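Local coordinates for thiamine-phosphate synthase (Pyrococcus furiosus, PDB 1XI3), which probably condenses a thiazole phosphate with a hydroxymethylpyrimidine diphosphate to form thiamine monophosphate, using magnesium as cofactor, at residues G89-P94 / G112-S117; A129-A134 / P164-G169; A42-I47 / F74-V79. One frame throughout, in Å; residues are numbered along the deposited sequence.

Interaction 1 of 3, residues G89-P94 / G112-S117; sequences GVQLGP and GASVYS
Gln91 reaches across to Ser114 between two neighbouring parallel strands of a TIM barrel, 89-92 and 110-115, which helix 99-105 links in a beta-alpha-beta unit. CG of Gln91 stands anti to the backbone N (chi1 -177°), and a bend at chi2 lays the amide along the next strand. There NE2 donates to Ser114 OG at 3.0 Å, with the hydroxyl oxygen close to the amide plane. The other amide atom, OE1, lies beside Gly112 CA at 3.6 Å, where a CB would collide with it; glycine leaves room for the amide to lie over the strand. OE1 also lies close to Tyr131 OH of strand 131-135, a weak hydrogen bond. Ser114 is predicted to bind the pyrimidine diphosphate, and Gln91 could therefore hold this hydroxyl from the second shell. On the opposite face, Leu92 and Ala113 both turn their apolar groups toward helix 99-105. The backbone ladder runs from Gly112 N to Val90 O, Leu92 N to Gly112 O and Ser114 N to Leu92 O. Beyond it, the side chains of Pro94 and Tyr116 cross at about a right angle, and Pro94 CD meets the edge of the tyrosine ring at CE2, 4.1 Å away.

Interaction 2 of 3, residues A129-A134 / P164-G169; sequences ADYLGA and PVVAIG
Pro164 fits against the residues at the start of strand 131-135: its CD rests on Asp130 O at 3.3 Å, and its CB meets Tyr131 CB at 4.0 Å. Proline suits this place because it has no N-H to spend at the start of the strand, while its carbonyl is used at once, accepting from Leu132 N. The phenol of Tyr131 points into the barrel interior, and only its CD2 side brushes the neighbouring strand. With CG set between the backbone N and the carbonyl carbon (chi1 71°), the ring swings so that CD2 approaches Val166 CG2 at 4.2 Å, the methyl arriving obliquely. The ring's far end is polar, and there OH is hydrogen-bonded to Tyr18 OH. Tyr131 and Val166 share the face that lines the inside of the TIM barrel, in which 131-135 and 165-168 are the sixth and seventh parallel strands. On the outer face the contacts are between aliphatic branches. The CG1 branch of Val165 settles against the single methyl of Ala134, CB to CG1 3.8 Å, and its other branch, CG2, looks toward Leu132 CD1 at 4.4 Å. The small Ala134 and Ala167 let helix 150-160 come close, both touching Leu154, whereas the longer Leu132 reaches helices 118-127 and 150-160. Between these faces the strands are stitched by four alternating N-H to O bonds, of which Val166 N to Leu132 O, at 2.8 Å, is almost straight. Gly133 presents no side chain inside the barrel, and the CG2 branch of Ile168 comes in over this low part of the strand, 4.2 Å from Gly133 C and 3.6 Å from Ala134 O. The rest of the isoleucine, carried by CG1 anti to the backbone N, leads away from strand 131-135.

Interaction 3 of 3, residues A42-I47 / F74-V79; sequences AIQMRI and FVDDRV
Ile43 and Met45, the residues flanking Gln44, make three backbone bonds to Phe74 and Asp76 in parallel register: Phe74 N to Ile43 O at 2.8 Å, Met45 N to Phe74 O, and Asp76 N to Met45 O, which is nearly straight (177°). Where the strands part, a water takes over, accepting from Ile47 N and donating to Asp76 O. Polar side chains gather on the barrel's inner side and at the strand ends. The extended Gln44 brings OE1 to Asp76 CB, 3.4 Å away, with amide and carboxylate planes only 10° apart, while NE2 is hydrogen-bonded to Tyr18 OH. A leucine at this position would probably leave that tyrosine hydroxyl without its amide mate. Arg46 and Asp76 run side by side, pointing the same way, and form a long salt bridge, NE to OD1 3.7 Å. Gln44, Arg46 and Asp76 are all predicted to bind the pyrimidine diphosphate; a long cationic side chain would suit a site predicted to take a diphosphate. Apolar contacts divide between the faces. Inside, Ala42 CB meets the edge of the Phe74 ring at CE2 (4.1 Å), an alanine being small enough to sit beside the large ring; outside, Met45, bent at chi3, brings CE to Val75 CG2 at 4.2 Å. These strands belong to the TIM-barrel beta-alpha-beta unit whose helix 52-68 covers Met45 and Ile43, with strand 17-20 pairing on the far side of 42-45 and the rings of Tyr18 and Tyr131 packed against Phe74.

Overall arrangement
All three contacts are pairings of neighbouring strands in one closed eight-stranded barrel, and they follow each other along the chain in the order 3, 1, 2. Interactions 3 and 1 are joined where strands 72-76 and 89-92 pair, Gln91 N lying 3.0 Å from Val75 O; interactions 1 and 2 meet between strands 110-115 and 131-135, Ala113 O lying 2.8 Å from Gly133 N. Across the interior, Tyr131 CE1 of interaction 2 reaches Phe74 CE1 of interaction 3 at 3.7 Å. The predicted pyrimidine diphosphate site draws on Ser114, Gln44 to Ile47 and Asp76, with Asp77, and Asp96 just beyond 89-94, predicted for magnesium. In interaction 2, the Ile168 side chain lies about 5 Å from that of Ile190, predicted to bind the thiazole phosphate.

Interaction 1 of 3, residues G89-P94 / G112-S117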
loop_
_atom_site.group_PDB
_atom_site.type_symbol
_atom_site.label_atom_id
_atom_site.label_comp_id
_atom_site.label_asym_id
_atom_site.label_seq_id
_atom_site.Cartn_x
_atom_site.Cartn_y
_atom_site.Cartn_z
ATOM N N GLY A 89 6.490 -0.982 13.340
ATOM C CA GLY A 89 5.177 -0.349 13.337
ATOM C C GLY A 89 4.882 0.439 12.101
ATOM O O GLY A 89 5.659 0.484 11.144
ATOM N N VAL A 90 3.719 1.076 12.147
ATOM C CA VAL A 90 3.230 1.910 11.047
ATOM C C VAL A 90 2.655 3.197 11.669
ATOM O O VAL A 90 2.101 3.167 12.770
ATOM C CB VAL A 90 2.142 1.178 10.223
ATOM C CG1 VAL A 90 0.944 0.799 11.114
ATOM C CG2 VAL A 90 1.739 1.978 9.004
ATOM N N GLN A 91 2.841 4.307 10.975
ATOM C CA GLN A 91 2.251 5.594 11.361
ATOM C C GLN A 91 1.021 5.825 10.483
ATOM O O GLN A 91 1.112 5.691 9.250
ATOM C CB GLN A 91 3.261 6.729 11.125
ATOM C CG GLN A 91 2.754 8.092 11.560
ATOM C CD GLN A 91 2.782 8.225 13.027
ATOM O OE1 GLN A 91 3.548 7.513 13.715
ATOM N NE2 GLN A 91 1.946 9.130 13.563
ATOM N N LEU A 92 -0.087 6.189 11.111
ATOM C CA LEU A 92 -1.358 6.350 10.404
ATOM C C LEU A 92 -1.987 7.712 10.687
ATOM O O LEU A 92 -2.173 8.079 11.834
ATOM C CB LEU A 92 -2.352 5.266 10.828
ATOM C CG LEU A 92 -1.933 3.822 10.571
ATOM C CD1 LEU A 92 -2.916 2.879 11.238
ATOM C CD2 LEU A 92 -1.783 3.527 9.116
ATOM N N GLY A 93 -2.358 8.378 9.601
ATOM C CA GLY A 93 -3.035 9.668 9.627
ATOM C C GLY A 93 -4.447 9.573 9.076
ATOM O O GLY A 93 -4.935 8.511 8.696
ATOM N N PRO A 94 -5.133 10.721 9.026
ATOM C CA PRO A 94 -6.548 10.805 8.597
ATOM C C PRO A 94 -6.848 10.234 7.195
ATOM O O PRO A 94 -8.000 9.827 6.945
ATOM C CB PRO A 94 -6.826 12.311 8.624
ATOM C CG PRO A 94 -5.807 12.886 9.503
ATOM C CD PRO A 94 -4.590 12.018 9.453
ATOM N N GLY A 112 1.312 4.085 15.424
ATOM C CA GLY A 112 1.393 5.484 15.717
ATOM C C GLY A 112 0.263 6.179 14.988
ATOM O O GLY A 112 -0.028 5.834 13.846
ATOM N N ALA A 113 -0.326 7.180 15.636
ATOM C CA ALA A 113 -1.382 7.987 15.040
ATOM C C ALA A 113 -0.963 9.443 14.888
ATOM O O ALA A 113 -0.559 10.080 15.878
ATOM C CB ALA A 113 -2.634 7.875 15.899
ATOM N N SER A 114 -1.115 9.996 13.677
ATOM C CA SER A 114 -0.829 11.397 13.395
ATOM C C SER A 114 -2.080 12.188 13.757
ATOM O O SER A 114 -3.156 11.922 13.199
ATOM C CB SER A 114 -0.477 11.631 11.928
ATOM O OG SER A 114 0.749 11.007 11.554
ATOM N N VAL A 115 -1.951 13.095 14.704
ATOM C CA VAL A 115 -3.123 13.813 15.267
ATOM C C VAL A 115 -2.836 15.303 15.265
ATOM O O VAL A 115 -1.718 15.734 15.519
ATOM C CB VAL A 115 -3.495 13.327 16.657
ATOM C CG1 VAL A 115 -3.836 11.818 16.618
ATOM C CG2 VAL A 115 -2.410 13.639 17.674
ATOM N N TYR A 116 -3.879 16.094 15.001
ATOM C CA TYR A 116 -3.731 17.537 14.778
ATOM C C TYR A 116 -4.706 18.371 15.647
ATOM O O TYR A 116 -4.935 19.608 15.382
ATOM C CB TYR A 116 -3.970 17.840 13.313
ATOM C CG TYR A 116 -3.038 17.103 12.349
ATOM C CD1 TYR A 116 -1.855 17.699 11.909
ATOM C CD2 TYR A 116 -3.336 15.814 11.909
ATOM C CE1 TYR A 116 -1.005 17.049 11.058
ATOM C CE2 TYR A 116 -2.476 15.145 11.033
ATOM C CZ TYR A 116 -1.310 15.776 10.625
ATOM O OH TYR A 116 -0.418 15.159 9.753
ATOM N N SER A 117 -5.218 17.723 16.693
ATOM C CA SER A 117 -6.171 18.336 17.656
ATOM C C SER A 117 -6.312 17.458 18.846
ATOM O O SER A 117 -6.057 16.237 18.777
ATOM C CB SER A 117 -7.552 18.524 16.997
ATOM O OG SER A 117 -8.218 17.290 16.782
#

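Interaction 2 of 3, residues A129-A134 / P164-G169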
loop_
_atom_site.group_PDB
_atom_site.type_symbol
_atom_site.label_atom_id
_atom_site.label_comp_id
_atom_site.label_asym_id
_atom_site.label_seq_id
_atom_site.Cartn_x
_atom_site.Cartn_y
_atom_site.Cartn_z
ATOM N N ALA A 129 -4.306 3.348 19.481
ATOM C CA ALA A 129 -2.986 3.781 19.064
ATOM C C ALA A 129 -2.007 3.504 20.190
ATOM O O ALA A 129 -2.345 3.654 21.375
ATOM C CB ALA A 129 -2.978 5.242 18.725
ATOM N N ASP A 130 -0.787 3.110 19.820
ATOM C CA ASP A 130 0.276 2.922 20.803
ATOM C C ASP A 130 1.029 4.191 21.149
ATOM O O ASP A 130 1.512 4.336 22.270
ATOM C CB ASP A 130 1.250 1.850 20.283
ATOM C CG ASP A 130 0.580 0.511 20.157
ATOM O OD1 ASP A 130 0.424 -0.013 19.046
ATOM O OD2 ASP A 130 0.164 -0.024 21.213
ATOM N N TYR A 131 1.150 5.108 20.192
ATOM C CA TYR A 131 1.686 6.431 20.461
ATOM C C TYR A 131 1.075 7.409 19.503
ATOM O O TYR A 131 0.416 7.028 18.534
ATOM C CB TYR A 131 3.240 6.478 20.376
ATOM C CG TYR A 131 3.784 6.341 18.969
ATOM C CD1 TYR A 131 3.976 5.074 18.373
ATOM C CD2 TYR A 131 4.069 7.462 18.204
ATOM C CE1 TYR A 131 4.454 4.954 17.060
ATOM C CE2 TYR A 131 4.542 7.345 16.895
ATOM C CZ TYR A 131 4.715 6.092 16.321
ATOM O OH TYR A 131 5.154 6.026 15.013
ATOM N N LEU A 132 1.276 8.679 19.821
ATOM C CA LEU A 132 0.763 9.773 19.006
ATOM C C LEU A 132 1.908 10.553 18.433
ATOM O O LEU A 132 2.901 10.840 19.118
ATOM C CB LEU A 132 -0.078 10.766 19.839
ATOM C CG LEU A 132 -1.260 10.168 20.574
ATOM C CD1 LEU A 132 -2.029 11.291 21.281
ATOM C CD2 LEU A 132 -2.164 9.436 19.630
ATOM N N GLY A 133 1.749 10.939 17.165
ATOM C CA GLY A 133 2.535 12.003 16.555
ATOM C C GLY A 133 1.664 13.262 16.574
ATOM O O GLY A 133 0.812 13.404 15.731
ATOM N N ALA A 134 1.927 14.151 17.527
ATOM C CA ALA A 134 1.076 15.367 17.733
ATOM C C ALA A 134 1.733 16.559 17.103
ATOM O O ALA A 134 2.864 16.917 17.438
ATOM C CB ALA A 134 0.834 15.605 19.212
ATOM N N PRO A 164 2.354 7.367 24.957
ATOM C CA PRO A 164 3.415 8.264 24.584
ATOM C C PRO A 164 3.055 9.230 23.474
ATOM O O PRO A 164 2.289 8.881 22.572
ATOM C CB PRO A 164 4.519 7.342 24.109
ATOM C CG PRO A 164 4.238 6.040 24.787
ATOM C CD PRO A 164 2.766 5.960 24.864
ATOM N N VAL A 165 3.619 10.416 23.583
ATOM C CA VAL A 165 3.401 11.498 22.609
ATOM C C VAL A 165 4.751 11.955 22.063
ATOM O O VAL A 165 5.650 12.329 22.835
ATOM C CB VAL A 165 2.659 12.697 23.249
ATOM C CG1 VAL A 165 2.449 13.816 22.200
ATOM C CG2 VAL A 165 1.368 12.246 23.908
ATOM N N VAL A 166 4.885 11.918 20.727
ATOM C CA VAL A 166 6.018 12.466 20.011
ATOM C C VAL A 166 5.556 13.759 19.335
ATOM O O VAL A 166 4.574 13.757 18.581
ATOM C CB VAL A 166 6.531 11.483 18.958
ATOM C CG1 VAL A 166 7.698 12.057 18.236
ATOM C CG2 VAL A 166 6.914 10.156 19.629
ATOM N N ALA A 167 6.219 14.869 19.637
ATOM C CA ALA A 167 5.905 16.153 18.977
ATOM C C ALA A 167 6.438 16.121 17.562
ATOM O O ALA A 167 7.510 15.564 17.325
ATOM C CB ALA A 167 6.577 17.311 19.723
ATOM N N ILE A 168 5.735 16.777 16.616
ATOM C CA ILE A 168 6.214 16.871 15.277
ATOM C C ILE A 168 5.830 18.213 14.654
ATOM O O ILE A 168 4.765 18.764 14.968
ATOM C CB ILE A 168 5.679 15.687 14.390
ATOM C CG1 ILE A 168 6.411 15.676 13.048
ATOM C CG2 ILE A 168 4.175 15.744 14.254
ATOM C CD1 ILE A 168 6.179 14.472 12.191
ATOM N N GLY A 169 6.698 18.699 13.781
ATOM C CA GLY A 169 6.366 19.794 12.897
ATOM C C GLY A 169 7.131 21.059 13.200
ATOM O O GLY A 169 6.874 21.721 14.216
#

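Interaction 3 of 3, residues A42-I47 / F74-V79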
loop_
_atom_site.group_PDB
_atom_site.type_symbol
_atom_site.label_atom_id
_atom_site.label_comp_id
_atom_site.label_asym_id
_atom_site.label_seq_id
_atom_site.Cartn_x
_atom_site.Cartn_y
_atom_site.Cartn_z
ATOM N N ALA A 42 14.578 6.118 16.680
ATOM C CA ALA A 42 13.515 5.583 15.838
ATOM C C ALA A 42 13.643 6.221 14.464
ATOM O O ALA A 42 14.011 7.369 14.349
ATOM C CB ALA A 42 12.132 5.880 16.434
ATOM N N ILE A 43 13.331 5.439 13.430
ATOM C CA ILE A 43 13.351 5.880 12.062
ATOM C C ILE A 43 11.999 5.563 11.444
ATOM O O ILE A 43 11.446 4.491 11.656
ATOM C CB ILE A 43 14.421 5.114 11.250
ATOM C CG1 ILE A 43 15.839 5.399 11.786
ATOM C CG2 ILE A 43 14.371 5.425 9.767
ATOM C CD1 ILE A 43 16.283 6.796 11.661
ATOM N N GLN A 44 11.477 6.512 10.689
ATOM C CA GLN A 44 10.265 6.294 9.908
ATOM C C GLN A 44 10.591 6.501 8.435
ATOM O O GLN A 44 11.067 7.583 8.019
ATOM C CB GLN A 44 9.128 7.232 10.332
ATOM C CG GLN A 44 7.862 7.019 9.553
ATOM C CD GLN A 44 6.891 8.158 9.754
ATOM O OE1 GLN A 44 6.628 8.933 8.831
ATOM N NE2 GLN A 44 6.399 8.301 10.963
ATOM N N MET A 45 10.314 5.472 7.645
ATOM C CA MET A 45 10.384 5.530 6.217
ATOM C C MET A 45 9.104 6.129 5.661
ATOM O O MET A 45 8.040 5.548 5.794
ATOM C CB MET A 45 10.589 4.140 5.617
ATOM C CG MET A 45 10.798 4.149 4.134
ATOM S SD MET A 45 11.206 2.535 3.383
ATOM C CE MET A 45 9.612 1.759 3.372
ATOM N N ARG A 46 9.228 7.282 5.006
ATOM C CA ARG A 46 8.047 7.999 4.501
ATOM C C ARG A 46 8.324 8.308 3.029
ATOM O O ARG A 46 9.074 9.245 2.712
ATOM C CB ARG A 46 7.807 9.275 5.313
ATOM C CG ARG A 46 6.610 10.078 4.862
ATOM C CD ARG A 46 6.374 11.278 5.717
ATOM N NE ARG A 46 5.264 12.025 5.146
ATOM C CZ ARG A 46 5.374 12.938 4.181
ATOM N NH1 ARG A 46 6.564 13.240 3.658
ATOM N NH2 ARG A 46 4.273 13.563 3.731
ATOM N N ILE A 47 7.753 7.490 2.146
ATOM C CA ILE A 47 7.966 7.603 0.693
ATOM C C ILE A 47 6.619 7.838 -0.019
ATOM O O ILE A 47 5.703 7.049 0.134
ATOM C CB ILE A 47 8.580 6.352 0.148
ATOM C CG1 ILE A 47 9.935 6.074 0.825
ATOM C CG2 ILE A 47 8.771 6.466 -1.326
ATOM C CD1 ILE A 47 10.508 4.767 0.473
ATOM N N PHE A 74 9.625 2.362 11.676
ATOM C CA PHE A 74 8.237 2.558 11.309
ATOM C C PHE A 74 8.142 2.882 9.861
ATOM O O PHE A 74 9.050 3.483 9.292
ATOM C CB PHE A 74 7.671 3.775 12.093
ATOM C CG PHE A 74 7.637 3.524 13.554
ATOM C CD1 PHE A 74 6.617 2.760 14.111
ATOM C CD2 PHE A 74 8.700 3.934 14.364
ATOM C CE1 PHE A 74 6.640 2.471 15.488
ATOM C CE2 PHE A 74 8.698 3.662 15.724
ATOM C CZ PHE A 74 7.689 2.916 16.264
ATOM N N VAL A 75 7.012 2.503 9.263
ATOM C CA VAL A 75 6.664 2.923 7.911
ATOM C C VAL A 75 5.448 3.858 7.970
ATOM O O VAL A 75 4.467 3.541 8.629
ATOM C CB VAL A 75 6.361 1.706 6.998
ATOM C CG1 VAL A 75 5.988 2.164 5.598
ATOM C CG2 VAL A 75 7.579 0.791 6.954
ATOM N N ASP A 76 5.522 4.986 7.249
ATOM C CA ASP A 76 4.368 5.896 7.147
ATOM C C ASP A 76 3.311 5.267 6.234
ATOM O O ASP A 76 3.663 4.814 5.134
ATOM C CB ASP A 76 4.767 7.236 6.579
ATOM C CG ASP A 76 3.636 8.235 6.653
ATOM O OD1 ASP A 76 3.370 8.859 5.626
ATOM O OD2 ASP A 76 3.016 8.340 7.719
ATOM N N ASP A 77 2.060 5.193 6.730
ATOM C CA ASP A 77 0.866 4.790 5.937
ATOM C C ASP A 77 0.819 3.296 5.673
ATOM O O ASP A 77 -0.096 2.597 6.137
ATOM C CB ASP A 77 0.895 5.620 4.624
ATOM C CG ASP A 77 -0.290 5.417 3.683
ATOM O OD1 ASP A 77 -0.352 6.229 2.698
ATOM O OD2 ASP A 77 -1.109 4.507 3.832
ATOM N N ARG A 78 1.809 2.805 4.945
ATOM C CA ARG A 78 1.705 1.525 4.233
ATOM C C ARG A 78 1.900 0.300 5.122
ATOM O O ARG A 78 3.038 -0.122 5.391
ATOM C CB ARG A 78 2.691 1.510 3.004
ATOM C CG ARG A 78 2.368 2.558 1.959
ATOM C CD ARG A 78 1.112 2.129 1.177
ATOM N NE ARG A 78 1.390 0.927 0.423
ATOM C CZ ARG A 78 1.925 0.924 -0.800
ATOM N NH1 ARG A 78 2.189 2.039 -1.421
ATOM N NH2 ARG A 78 2.198 -0.209 -1.379
ATOM N N VAL A 79 0.775 -0.301 5.542
ATOM C CA VAL A 79 0.785 -1.502 6.390
ATOM C C VAL A 79 1.377 -2.722 5.623
ATOM O O VAL A 79 2.056 -3.582 6.203
ATOM C CB VAL A 79 -0.616 -1.796 6.879
ATOM C CG1 VAL A 79 -0.675 -3.130 7.602
ATOM C CG2 VAL A 79 -1.143 -0.671 7.737
HETATM O O HOH W 1 5.645 5.488 3.170
#